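PDB 7BVJ: oxidoreductase, NAD-binding from Acidithiobacillus ferrooxidans, which catalyses the NAD(+)-dependent oxidation of the glucosamine 3-position of UDP-N-acetylglucosamine to a ketone, a step in making the diamino sugar of some lipid A. Local coordinates for residues R130-R144 with L161-T173. Numbering follows the deposited sequence.
Sequences RQAGFGAPRYLEAER and LMIHDLDLTLLLT
R144 grips D165 side-on, giving a worked case of a salt bridge that joins a strand to the helix packed on it. R144 NE donates to D165 OD2 and R144 NH2 to D165 OD1, each bond 3.0 Å long and nearly straight (172°). Both oxygens lie close to the guanidinium plane, but the carboxylate is turned 36° from it. With CG anti to the backbone N (chi1 -157°) and a bend at chi3, the R144 chain passes L161 O, which its CD nears at 3.3 Å, and CB of H164 lies over one guanidinium face. A leucine at R144 would probably leave the buried carboxylate of D165 without its charged mate and freer to turn.

Van der Waals contacts continue along the helix. A142 CB rests on D165 CG, and L140 sets CD2 3.6 Å from T169 OG1, a hydroxyl already bonded to D165 O. At the helix end the P137 ring crosses L172 in an apolar contact, P137 CD to L172 CB 3.9 Å, while A136 CA makes a CH···O contact with L172 O. R130 lays a guanidinium face against L171 CD2.

Strand 139-147 lies inside the mixed sheet of the C-terminal domain, between strands 206-215 and 219-225, and helix 157-173 packs on it; the axes of strand 139-144 and helix 161-173 come within 8.5 Å and run roughly antiparallel. M222 of strand 219-225 touches A142 and D165; H164, proposed as a possible catalytic base, meets K91, the other candidate.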
ATOM      1  N   ARG A 130       0.447  -6.110  15.128  1.00 22.52           N
ATOM      2  CA  ARG A 130       1.896  -6.017  15.232  1.00 27.31           C
ATOM      3  C   ARG A 130       2.312  -5.728  16.675  1.00 26.84           C
ATOM      4  O   ARG A 130       3.277  -6.316  17.172  1.00 27.69           O
ATOM      5  CB  ARG A 130       2.439  -4.954  14.264  1.00 29.43           C
ATOM      6  CG  ARG A 130       2.319  -5.349  12.757  1.00 29.20           C
ATOM      7  CD  ARG A 130       3.220  -4.491  11.857  1.00 23.58           C
ATOM      8  NE  ARG A 130       4.624  -4.900  11.896  1.00 30.36           N
ATOM      9  CZ  ARG A 130       5.654  -4.098  11.636  1.00 35.52           C
ATOM     10  NH1 ARG A 130       5.441  -2.829  11.313  1.00 30.73           N
ATOM     11  NH2 ARG A 130       6.900  -4.562  11.696  1.00 30.52           N
ATOM     12  N   GLN A 131       1.576  -4.851  17.374  1.00 24.27           N
ATOM     13  CA  GLN A 131       1.941  -4.551  18.754  1.00 27.25           C
ATOM     14  C   GLN A 131       1.631  -5.700  19.707  1.00 25.29           C
ATOM     15  O   GLN A 131       2.204  -5.749  20.800  1.00 27.74           O
ATOM     16  CB  GLN A 131       1.242  -3.282  19.226  1.00 29.37           C
ATOM     17  CG  GLN A 131       1.957  -2.010  18.784  1.00 39.91           C
ATOM     18  CD  GLN A 131       3.211  -1.702  19.605  1.00 54.12           C
ATOM     19  OE1 GLN A 131       3.815  -2.594  20.224  1.00 50.11           O
ATOM     20  NE2 GLN A 131       3.603  -0.426  19.620  1.00 52.43           N
ATOM     21  N   ALA A 132       0.755  -6.633  19.317  1.00 26.02           N
ATOM     22  CA  ALA A 132       0.507  -7.811  20.145  1.00 24.58           C
ATOM     23  C   ALA A 132       1.647  -8.826  20.110  1.00 22.54           C
ATOM     24  O   ALA A 132       1.685  -9.705  20.976  1.00 26.46           O
ATOM     25  CB  ALA A 132      -0.799  -8.491  19.732  1.00 20.73           C
ATOM     26  N   GLY A 133       2.566  -8.737  19.149  1.00 25.57           N
ATOM     27  CA  GLY A 133       3.714  -9.635  19.105  1.00 24.24           C
ATOM     28  C   GLY A 133       3.391 -11.123  19.058  1.00 28.21           C
ATOM     29  O   GLY A 133       3.943 -11.913  19.832  1.00 26.23           O
ATOM     30  N   PHE A 134       2.501 -11.524  18.146  1.00 30.63           N
ATOM     31  CA  PHE A 134       2.111 -12.921  18.009  1.00 24.53           C
ATOM     32  C   PHE A 134       3.108 -13.758  17.214  1.00 22.87           C
ATOM     33  O   PHE A 134       2.964 -14.980  17.168  1.00 29.10           O
ATOM     34  CB  PHE A 134       0.737 -13.011  17.353  1.00 22.31           C
ATOM     35  CG  PHE A 134      -0.370 -12.549  18.237  1.00 21.92           C
ATOM     36  CD1 PHE A 134      -0.197 -12.508  19.614  1.00 29.63           C
ATOM     37  CD2 PHE A 134      -1.580 -12.159  17.710  1.00 24.81           C
ATOM     38  CE1 PHE A 134      -1.210 -12.087  20.445  1.00 29.19           C
ATOM     39  CE2 PHE A 134      -2.602 -11.728  18.547  1.00 26.86           C
ATOM     40  CZ  PHE A 134      -2.417 -11.698  19.911  1.00 27.45           C
ATOM     41  N   GLY A 135       4.123 -13.162  16.625  1.00 26.50           N
ATOM     42  CA  GLY A 135       4.999 -13.918  15.755  1.00 28.77           C
ATOM     43  C   GLY A 135       4.422 -14.038  14.356  1.00 25.30           C
ATOM     44  O   GLY A 135       3.330 -13.557  14.041  1.00 23.89           O
ATOM     45  N   ALA A 136       5.194 -14.692  13.499  1.00 20.93           N
ATOM     46  CA  ALA A 136       4.772 -14.920  12.129  1.00 21.70           C
ATOM     47  C   ALA A 136       3.536 -15.814  12.093  1.00 23.22           C
ATOM     48  O   ALA A 136       3.559 -16.924  12.649  1.00 27.18           O
ATOM     49  CB  ALA A 136       5.906 -15.566  11.325  1.00 24.42           C
ATOM     50  N   PRO A 137       2.448 -15.383  11.455  1.00 27.21           N
ATOM     51  CA  PRO A 137       1.315 -16.294  11.257  1.00 24.82           C
ATOM     52  C   PRO A 137       1.738 -17.503  10.446  1.00 22.81           C
ATOM     53  O   PRO A 137       2.669 -17.440   9.641  1.00 22.80           O
ATOM     54  CB  PRO A 137       0.299 -15.446  10.485  1.00 23.29           C
ATOM     55  CG  PRO A 137       1.080 -14.278   9.964  1.00 23.53           C
ATOM     56  CD  PRO A 137       2.165 -14.034  10.941  1.00 21.29           C
ATOM     57  N   ARG A 138       1.026 -18.606  10.662  1.00 20.38           N
ATOM     58  CA  ARG A 138       1.265 -19.823   9.904  1.00 21.99           C
ATOM     59  C   ARG A 138       0.425 -19.874   8.638  1.00 18.98           C
ATOM     60  O   ARG A 138       0.868 -20.450   7.637  1.00 18.43           O
ATOM     61  CB  ARG A 138       0.974 -21.054  10.767  1.00 23.53           C
ATOM     62  CG  ARG A 138       1.518 -20.963  12.189  1.00 29.89           C
ATOM     63  CD  ARG A 138       3.020 -20.771  12.173  1.00 32.73           C
ATOM     64  NE  ARG A 138       3.663 -21.231  13.396  1.00 37.29           N
ATOM     65  CZ  ARG A 138       4.977 -21.213  13.579  1.00 40.94           C
ATOM     66  NH1 ARG A 138       5.768 -20.745  12.617  1.00 44.10           N
ATOM     67  NH2 ARG A 138       5.501 -21.659  14.712  1.00 50.01           N
ATOM     68  N   TYR A 139      -0.767 -19.275   8.657  1.00 16.81           N
ATOM     69  CA  TYR A 139      -1.615 -19.230   7.468  1.00 20.37           C
ATOM     70  C   TYR A 139      -2.339 -17.889   7.387  1.00 22.18           C
ATOM     71  O   TYR A 139      -2.824 -17.386   8.402  1.00 22.02           O
ATOM     72  CB  TYR A 139      -2.614 -20.398   7.506  1.00 23.70           C
ATOM     73  CG  TYR A 139      -3.625 -20.472   6.379  1.00 23.17           C
ATOM     74  CD1 TYR A 139      -3.228 -20.583   5.056  1.00 20.85           C
ATOM     75  CD2 TYR A 139      -4.982 -20.470   6.654  1.00 24.80           C
ATOM     76  CE1 TYR A 139      -4.160 -20.652   4.032  1.00 22.42           C
ATOM     77  CE2 TYR A 139      -5.912 -20.542   5.656  1.00 21.83           C
ATOM     78  CZ  TYR A 139      -5.502 -20.639   4.340  1.00 24.39           C
ATOM     79  OH  TYR A 139      -6.459 -20.727   3.346  1.00 19.43           O
ATOM     80  N   LEU A 140      -2.405 -17.296   6.185  1.00 20.07           N
ATOM     81  CA  LEU A 140      -3.220 -16.099   5.956  1.00 22.42           C
ATOM     82  C   LEU A 140      -4.172 -16.334   4.780  1.00 23.17           C
ATOM     83  O   LEU A 140      -3.773 -16.864   3.739  1.00 17.29           O
ATOM     84  CB  LEU A 140      -2.382 -14.841   5.657  1.00 17.58           C
ATOM     85  CG  LEU A 140      -1.128 -14.465   6.424  1.00 24.34           C
ATOM     86  CD1 LEU A 140       0.052 -15.231   5.857  1.00 25.14           C
ATOM     87  CD2 LEU A 140      -0.873 -12.971   6.313  1.00 19.18           C
ATOM     88  N   GLU A 141      -5.427 -15.919   4.956  1.00 19.70           N
ATOM     89  CA  GLU A 141      -6.488 -16.064   3.972  1.00 20.91           C
ATOM     90  C   GLU A 141      -7.124 -14.691   3.806  1.00 24.98           C
ATOM     91  O   GLU A 141      -7.644 -14.139   4.776  1.00 24.91           O
ATOM     92  CB  GLU A 141      -7.523 -17.071   4.467  1.00 19.66           C
ATOM     93  CG  GLU A 141      -8.111 -17.959   3.439  1.00 29.41           C
ATOM     94  CD  GLU A 141      -8.938 -19.072   4.065  1.00 26.19           C
ATOM     95  OE1 GLU A 141      -9.785 -18.780   4.940  1.00 29.98           O
ATOM     96  OE2 GLU A 141      -8.734 -20.239   3.679  1.00 27.88           O
ATOM     97  N   ALA A 142      -7.102 -14.130   2.599  1.00 19.04           N
ATOM     98  CA  ALA A 142      -7.593 -12.761   2.452  1.00 25.68           C
ATOM     99  C   ALA A 142      -8.456 -12.613   1.209  1.00 23.61           C
ATOM    100  O   ALA A 142      -8.286 -13.337   0.219  1.00 18.53           O
ATOM    101  CB  ALA A 142      -6.437 -11.725   2.427  1.00 15.35           C
ATOM    102  N   GLU A 143      -9.396 -11.659   1.287  1.00 24.75           N
ATOM    103  CA  GLU A 143     -10.264 -11.278   0.172  1.00 26.33           C
ATOM    104  C   GLU A 143     -10.289  -9.759   0.018  1.00 24.74           C
ATOM    105  O   GLU A 143     -10.575  -9.036   0.981  1.00 24.52           O
ATOM    106  CB  GLU A 143     -11.699 -11.795   0.359  1.00 28.05           C
ATOM    107  CG  GLU A 143     -11.808 -13.283   0.586  1.00 39.96           C
ATOM    108  CD  GLU A 143     -13.137 -13.665   1.196  1.00 47.97           C
ATOM    109  OE1 GLU A 143     -14.101 -13.906   0.425  1.00 47.35           O
ATOM    110  OE2 GLU A 143     -13.212 -13.707   2.445  1.00 48.13           O
ATOM    111  N   ARG A 144     -10.004  -9.280  -1.192  1.00 21.84           N
ATOM    112  CA  ARG A 144     -10.117  -7.859  -1.529  1.00 21.09           C
ATOM    113  C   ARG A 144     -10.962  -7.758  -2.798  1.00 20.35           C
ATOM    114  O   ARG A 144     -10.455  -7.930  -3.909  1.00 15.35           O
ATOM    115  CB  ARG A 144      -8.749  -7.224  -1.718  1.00 19.85           C
ATOM    116  CG  ARG A 144      -8.730  -5.729  -1.535  1.00 23.84           C
ATOM    117  CD  ARG A 144      -7.306  -5.240  -1.257  1.00 29.64           C
ATOM    118  NE  ARG A 144      -6.828  -5.626   0.072  1.00 30.99           N
ATOM    119  CZ  ARG A 144      -6.934  -4.867   1.164  1.00 29.67           C
ATOM    120  NH1 ARG A 144      -7.516  -3.670   1.093  1.00 30.94           N
ATOM    121  NH2 ARG A 144      -6.458  -5.304   2.328  1.00 23.52           N
ATOM    122  N   LEU A 161      -4.881  -4.271  -6.257  1.00 22.06           N
ATOM    123  CA  LEU A 161      -5.677  -4.821  -5.163  1.00 22.58           C
ATOM    124  C   LEU A 161      -4.892  -5.833  -4.342  1.00 23.84           C
ATOM    125  O   LEU A 161      -4.684  -5.624  -3.141  1.00 27.04           O
ATOM    126  CB  LEU A 161      -6.951  -5.490  -5.700  1.00 27.56           C
ATOM    127  CG  LEU A 161      -7.964  -4.702  -6.517  1.00 25.55           C
ATOM    128  CD1 LEU A 161      -9.075  -5.628  -6.960  1.00 24.05           C
ATOM    129  CD2 LEU A 161      -8.523  -3.549  -5.688  1.00 27.19           C
ATOM    130  N   MET A 162      -4.410  -6.905  -4.970  1.00 25.39           N
ATOM    131  CA  MET A 162      -3.846  -8.005  -4.202  1.00 23.76           C
ATOM    132  C   MET A 162      -2.549  -7.603  -3.525  1.00 24.09           C
ATOM    133  O   MET A 162      -2.194  -8.161  -2.475  1.00 19.40           O
ATOM    134  CB  MET A 162      -3.611  -9.221  -5.094  1.00 20.71           C
ATOM    135  CG  MET A 162      -3.494 -10.500  -4.287  1.00 19.91           C
ATOM    136  SD  MET A 162      -2.909 -11.899  -5.222  1.00 19.61           S
ATOM    137  CE  MET A 162      -4.418 -12.445  -6.053  1.00 19.65           C
ATOM    138  N   ILE A 163      -1.856  -6.618  -4.093  1.00 22.45           N
ATOM    139  CA  ILE A 163      -0.554  -6.215  -3.577  1.00 18.87           C
ATOM    140  C   ILE A 163      -0.647  -5.770  -2.125  1.00 20.19           C
ATOM    141  O   ILE A 163       0.331  -5.892  -1.378  1.00 20.38           O
ATOM    142  CB  ILE A 163       0.033  -5.110  -4.474  1.00 24.04           C
ATOM    143  CG1 ILE A 163       1.526  -4.931  -4.201  1.00 22.94           C
ATOM    144  CG2 ILE A 163      -0.722  -3.814  -4.261  1.00 21.30           C
ATOM    145  CD1 ILE A 163       2.256  -4.238  -5.296  1.00 27.00           C
ATOM    146  N   HIS A 164      -1.822  -5.300  -1.686  1.00 21.86           N
ATOM    147  CA  HIS A 164      -2.017  -4.959  -0.272  1.00 21.23           C
ATOM    148  C   HIS A 164      -1.777  -6.160   0.622  1.00 21.82           C
ATOM    149  O   HIS A 164      -0.994  -6.103   1.585  1.00 22.66           O
ATOM    150  CB  HIS A 164      -3.435  -4.438  -0.033  1.00 23.75           C
ATOM    151  CG  HIS A 164      -3.689  -3.082  -0.616  1.00 30.35           C
ATOM    152  ND1 HIS A 164      -2.923  -1.982  -0.296  1.00 25.80           N
ATOM    153  CD2 HIS A 164      -4.621  -2.650  -1.500  1.00 26.95           C
ATOM    154  CE1 HIS A 164      -3.376  -0.928  -0.950  1.00 21.76           C
ATOM    155  NE2 HIS A 164      -4.402  -1.307  -1.690  1.00 26.87           N
ATOM    156  N   ASP A 165      -2.462  -7.262   0.326  1.00 18.66           N
ATOM    157  CA  ASP A 165      -2.372  -8.432   1.180  1.00 18.59           C
ATOM    158  C   ASP A 165      -1.092  -9.214   0.934  1.00 18.73           C
ATOM    159  O   ASP A 165      -0.561  -9.820   1.869  1.00 21.49           O
ATOM    160  CB  ASP A 165      -3.617  -9.286   0.985  1.00 22.38           C
ATOM    161  CG  ASP A 165      -4.885  -8.483   1.220  1.00 27.85           C
ATOM    162  OD1 ASP A 165      -4.980  -7.861   2.298  1.00 20.29           O
ATOM    163  OD2 ASP A 165      -5.755  -8.431   0.318  1.00 26.89           O
ATOM    164  N   LEU A 166      -0.550  -9.171  -0.282  1.00 17.73           N
ATOM    165  CA  LEU A 166       0.805  -9.675  -0.472  1.00 20.31           C
ATOM    166  C   LEU A 166       1.788  -8.952   0.445  1.00 20.56           C
ATOM    167  O   LEU A 166       2.619  -9.591   1.107  1.00 22.43           O
ATOM    168  CB  LEU A 166       1.214  -9.543  -1.938  1.00  9.85           C
ATOM    169  CG  LEU A 166       0.483 -10.508  -2.893  1.00 16.35           C
ATOM    170  CD1 LEU A 166       0.564 -10.057  -4.371  1.00 17.10           C
ATOM    171  CD2 LEU A 166       1.005 -11.949  -2.739  1.00 17.69           C
ATOM    172  N   ASP A 167       1.684  -7.618   0.528  1.00 21.83           N
ATOM    173  CA  ASP A 167       2.595  -6.859   1.374  1.00 21.58           C
ATOM    174  C   ASP A 167       2.390  -7.198   2.845  1.00 19.81           C
ATOM    175  O   ASP A 167       3.361  -7.384   3.583  1.00 21.54           O
ATOM    176  CB  ASP A 167       2.405  -5.365   1.137  1.00 20.61           C
ATOM    177  CG  ASP A 167       3.259  -4.519   2.065  1.00 21.31           C
ATOM    178  OD1 ASP A 167       4.496  -4.739   2.102  1.00 22.10           O
ATOM    179  OD2 ASP A 167       2.685  -3.648   2.764  1.00 19.70           O
ATOM    180  N   LEU A 168       1.130  -7.248   3.285  1.00 17.06           N
ATOM    181  CA  LEU A 168       0.825  -7.615   4.659  1.00 21.04           C
ATOM    182  C   LEU A 168       1.409  -8.975   4.999  1.00 22.44           C
ATOM    183  O   LEU A 168       1.975  -9.168   6.079  1.00 22.29           O
ATOM    184  CB  LEU A 168      -0.687  -7.624   4.881  1.00 15.95           C
ATOM    185  CG  LEU A 168      -1.346  -6.245   4.933  1.00 20.07           C
ATOM    186  CD1 LEU A 168      -2.880  -6.346   5.023  1.00 17.55           C
ATOM    187  CD2 LEU A 168      -0.752  -5.416   6.090  1.00 25.01           C
ATOM    188  N   THR A 169       1.271  -9.927   4.080  1.00 25.16           N
ATOM    189  CA  THR A 169       1.849 -11.251   4.245  1.00 18.74           C
ATOM    190  C   THR A 169       3.351 -11.167   4.471  1.00 24.68           C
ATOM    191  O   THR A 169       3.891 -11.734   5.440  1.00 21.80           O
ATOM    192  CB  THR A 169       1.549 -12.069   2.994  1.00 16.51           C
ATOM    193  OG1 THR A 169       0.130 -12.315   2.892  1.00 17.24           O
ATOM    194  CG2 THR A 169       2.352 -13.352   3.022  1.00 16.98           C
ATOM    195  N   LEU A 170       4.051 -10.473   3.567  1.00 22.25           N
ATOM    196  CA  LEU A 170       5.504 -10.406   3.705  1.00 29.12           C
ATOM    197  C   LEU A 170       5.900  -9.721   5.008  1.00 25.01           C
ATOM    198  O   LEU A 170       6.902 -10.094   5.622  1.00 27.26           O
ATOM    199  CB  LEU A 170       6.133  -9.699   2.502  1.00 19.94           C
ATOM    200  CG  LEU A 170       6.039 -10.469   1.174  1.00 25.96           C
ATOM    201  CD1 LEU A 170       6.387  -9.570   0.006  1.00 24.07           C
ATOM    202  CD2 LEU A 170       6.919 -11.711   1.155  1.00 17.79           C
ATOM    203  N   LEU A 171       5.109  -8.747   5.463  1.00 26.29           N
ATOM    204  CA  LEU A 171       5.471  -7.994   6.660  1.00 26.50           C
ATOM    205  C   LEU A 171       5.211  -8.799   7.930  1.00 24.25           C
ATOM    206  O   LEU A 171       6.079  -8.899   8.799  1.00 27.43           O
ATOM    207  CB  LEU A 171       4.702  -6.674   6.706  1.00 30.70           C
ATOM    208  CG  LEU A 171       5.005  -5.756   7.890  1.00 24.52           C
ATOM    209  CD1 LEU A 171       6.341  -5.102   7.683  1.00 26.62           C
ATOM    210  CD2 LEU A 171       3.917  -4.725   8.050  1.00 26.60           C
ATOM    211  N   LEU A 172       4.019  -9.369   8.053  1.00 26.24           N
ATOM    212  CA  LEU A 172       3.688 -10.150   9.235  1.00 27.35           C
ATOM    213  C   LEU A 172       4.573 -11.375   9.364  1.00 23.84           C
ATOM    214  O   LEU A 172       4.900 -11.775  10.488  1.00 27.93           O
ATOM    215  CB  LEU A 172       2.221 -10.567   9.200  1.00 24.04           C
ATOM    216  CG  LEU A 172       1.274  -9.374   9.165  1.00 24.21           C
ATOM    217  CD1 LEU A 172      -0.163  -9.842   9.190  1.00 23.52           C
ATOM    218  CD2 LEU A 172       1.565  -8.437  10.333  1.00 23.23           C
ATOM    219  N   THR A 173       4.985 -11.976   8.243  1.00 19.74           N
ATOM    220  CA  THR A 173       5.831 -13.159   8.343  1.00 21.91           C
ATOM    221  C   THR A 173       7.318 -12.842   8.398  1.00 26.69           C
ATOM    222  O   THR A 173       8.082 -13.580   9.033  1.00 18.83           O
ATOM    223  CB  THR A 173       5.577 -14.105   7.167  1.00 29.08           C
ATOM    224  OG1 THR A 173       5.769 -13.388   5.933  1.00 26.72           O
ATOM    225  CG2 THR A 173       4.148 -14.693   7.244  1.00 21.16           C
TER
HETATM  226  O   HOH W   1      -8.068  -7.533   2.280  1.00 26.15           O